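Local atomic coordinates of 231aa long hypothetical protein-L-isoaspartate O-methyltransferase (Sulfolobus tokodaii, PDB entry 1VBF), a protein that probably methylates L-isoaspartyl residues of damaged proteins, using S-adenosyl-L-methionine as methyl donor, and so takes part in their repair or degradation. Residues Y84-A89 / K110-Y115. Residues are numbered along the deposited sequence; the frame is centred on the assembly and turned at random.
Sequences YTALIA and KLLSYY
Ala86 and Ala89, one turn apart on a helix, face Leu112 and Tyr115 of a loop folded into two overlapping type I beta turns, Lys110 to Ser113 and Leu112 to Tyr115; the backbones come nearest at Ala86 and Leu112, whose CA atoms are 7.0 Å apart. The small alanines let the loop's larger side chains lie against the helix. Tyr115 spans both: CB of Ala89 meets its ring at CD1, 3.6 Å away, and CB of Ala86 reaches CE2 at 3.7 Å, each methyl approaching obliquely. With CG anti to its own carbonyl carbon (chi1 -67°), the ring reaches along the helix so that its phenol end lies against Ala86, Tyr115 OH 3.6 Å from Ala86 CB, and the hydroxyl hydrogen-bonds to Glu90, the residue following Ala89 on the helix. A leucine in place of Tyr115 would probably leave Glu90 without this partner and bare part of the Ala86 methyl. Behind the ring, Tyr114 lays CD2 over one face, 3.4 Å above the plane and offset toward the rim.

In this Rossmann-like methyltransferase fold, helix 83-91 links parallel neighbours 73-77 and 94-99 of the central sheet, and the loop leads from helix 102-109 into edge strand 118-122. Leu112 divides its branches between two helix residues: CD1 lies 4.0 Å from CB of Thr85, and CD2 stands equally far, 4.0 Å, from CB of Ala86. The side chains of Leu112 and Thr85 cross at about a right angle. Thr85 holds CG2 anti to its backbone N, which brings that methyl within 4.1 Å of Leu112 CD1, while OG1 hydrogen-bonds to Glu76 on strand 73-77. Ile118 of the edge strand touches Thr85, Ala89 and Leu112, and Phe28, from a loop, packs on both Ala86 and Leu112.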
loop_
_atom_site.group_PDB
_atom_site.type_symbol
_atom_site.label_atom_id
_atom_site.label_comp_id
_atom_site.label_asym_id
_atom_site.label_seq_id
_atom_site.Cartn_x
_atom_site.Cartn_y
_atom_site.Cartn_z
ATOM N N TYR B 84 -37.077 -1.579 -8.552
ATOM C CA TYR B 84 -37.111 -2.945 -8.054
ATOM C C TYR B 84 -38.341 -3.118 -7.161
ATOM O O TYR B 84 -38.850 -4.236 -6.985
ATOM C CB TYR B 84 -35.825 -3.305 -7.283
ATOM C CG TYR B 84 -34.577 -3.278 -8.135
ATOM C CD1 TYR B 84 -33.640 -2.272 -7.983
ATOM C CD2 TYR B 84 -34.367 -4.226 -9.139
ATOM C CE1 TYR B 84 -32.541 -2.190 -8.791
ATOM C CE2 TYR B 84 -33.250 -4.155 -9.967
ATOM C CZ TYR B 84 -32.345 -3.132 -9.782
ATOM O OH TYR B 84 -31.235 -3.049 -10.580
ATOM N N THR B 85 -38.817 -1.998 -6.612
ATOM C CA THR B 85 -39.982 -2.029 -5.754
ATOM C C THR B 85 -41.140 -2.444 -6.658
ATOM O O THR B 85 -41.850 -3.400 -6.353
ATOM C CB THR B 85 -40.254 -0.655 -5.115
ATOM O OG1 THR B 85 -39.013 -0.048 -4.747
ATOM C CG2 THR B 85 -41.113 -0.813 -3.855
ATOM N N ALA B 86 -41.313 -1.745 -7.781
ATOM C CA ALA B 86 -42.361 -2.099 -8.742
ATOM C C ALA B 86 -42.350 -3.603 -9.127
ATOM O O ALA B 86 -43.387 -4.258 -9.045
ATOM C CB ALA B 86 -42.235 -1.243 -10.000
ATOM N N LEU B 87 -41.201 -4.149 -9.545
ATOM C CA LEU B 87 -41.111 -5.564 -9.920
ATOM C C LEU B 87 -41.576 -6.517 -8.819
ATOM O O LEU B 87 -42.162 -7.563 -9.109
ATOM C CB LEU B 87 -39.681 -5.938 -10.312
ATOM C CG LEU B 87 -38.998 -5.215 -11.487
ATOM C CD1 LEU B 87 -37.596 -5.781 -11.653
ATOM C CD2 LEU B 87 -39.797 -5.377 -12.788
ATOM N N ILE B 88 -41.321 -6.173 -7.560
ATOM C CA ILE B 88 -41.748 -7.027 -6.457
ATOM C C ILE B 88 -43.274 -6.912 -6.278
ATOM O O ILE B 88 -43.995 -7.912 -6.138
ATOM C CB ILE B 88 -41.030 -6.623 -5.151
ATOM C CG1 ILE B 88 -39.518 -6.730 -5.351
ATOM C CG2 ILE B 88 -41.478 -7.524 -3.976
ATOM C CD1 ILE B 88 -38.718 -6.254 -4.175
ATOM N N ALA B 89 -43.756 -5.678 -6.289
ATOM C CA ALA B 89 -45.179 -5.393 -6.147
ATOM C C ALA B 89 -46.004 -6.182 -7.175
ATOM O O ALA B 89 -47.104 -6.653 -6.887
ATOM C CB ALA B 89 -45.410 -3.907 -6.319
ATOM N N LYS B 110 -44.006 9.775 -6.313
ATOM C CA LYS B 110 -44.843 9.914 -7.491
ATOM C C LYS B 110 -44.775 8.740 -8.494
ATOM O O LYS B 110 -45.772 8.383 -9.110
ATOM C CB LYS B 110 -44.425 11.227 -8.153
ATOM C CG LYS B 110 -42.921 11.503 -7.911
ATOM C CD LYS B 110 -42.496 12.964 -8.047
ATOM C CE LYS B 110 -42.889 13.774 -6.823
ATOM N NZ LYS B 110 -42.399 15.181 -6.907
ATOM N N LEU B 111 -43.605 8.125 -8.629
ATOM C CA LEU B 111 -43.397 7.035 -9.576
ATOM C C LEU B 111 -44.058 5.690 -9.307
ATOM O O LEU B 111 -44.062 4.831 -10.186
ATOM C CB LEU B 111 -41.896 6.803 -9.761
ATOM C CG LEU B 111 -41.071 8.012 -10.211
ATOM C CD1 LEU B 111 -39.582 7.767 -9.929
ATOM C CD2 LEU B 111 -41.336 8.278 -11.687
ATOM N N LEU B 112 -44.609 5.485 -8.115
ATOM C CA LEU B 112 -45.238 4.199 -7.805
ATOM C C LEU B 112 -46.755 4.253 -7.597
ATOM O O LEU B 112 -47.360 3.315 -7.059
ATOM C CB LEU B 112 -44.573 3.602 -6.572
ATOM C CG LEU B 112 -43.153 3.092 -6.798
ATOM C CD1 LEU B 112 -42.505 2.626 -5.492
ATOM C CD2 LEU B 112 -43.234 1.949 -7.787
ATOM N N SER B 113 -47.364 5.349 -8.043
ATOM C CA SER B 113 -48.804 5.569 -7.902
ATOM C C SER B 113 -49.642 4.408 -8.439
ATOM O O SER B 113 -50.596 3.969 -7.803
ATOM C CB SER B 113 -49.187 6.865 -8.607
ATOM O OG SER B 113 -48.815 6.800 -9.968
ATOM N N TYR B 114 -49.282 3.918 -9.612
ATOM C CA TYR B 114 -49.986 2.805 -10.229
ATOM C C TYR B 114 -50.130 1.589 -9.313
ATOM O O TYR B 114 -50.849 0.641 -9.629
ATOM C CB TYR B 114 -49.234 2.384 -11.490
ATOM C CG TYR B 114 -49.601 1.015 -12.020
ATOM C CD1 TYR B 114 -50.822 0.791 -12.659
ATOM C CD2 TYR B 114 -48.710 -0.059 -11.905
ATOM C CE1 TYR B 114 -51.145 -0.477 -13.181
ATOM C CE2 TYR B 114 -49.020 -1.325 -12.415
ATOM C CZ TYR B 114 -50.232 -1.529 -13.053
ATOM O OH TYR B 114 -50.529 -2.775 -13.564
ATOM N N TYR B 115 -49.444 1.590 -8.183
ATOM C CA TYR B 115 -49.530 0.425 -7.317
ATOM C C TYR B 115 -50.338 0.695 -6.067
ATOM O O TYR B 115 -50.320 1.804 -5.534
ATOM C CB TYR B 115 -48.107 -0.055 -6.953
ATOM C CG TYR B 115 -47.313 -0.604 -8.131
ATOM C CD1 TYR B 115 -47.454 -1.938 -8.522
ATOM C CD2 TYR B 115 -46.495 0.230 -8.899
ATOM C CE1 TYR B 115 -46.799 -2.432 -9.662
ATOM C CE2 TYR B 115 -45.844 -0.241 -10.042
ATOM C CZ TYR B 115 -46.001 -1.579 -10.422
ATOM O OH TYR B 115 -45.410 -2.073 -11.568
#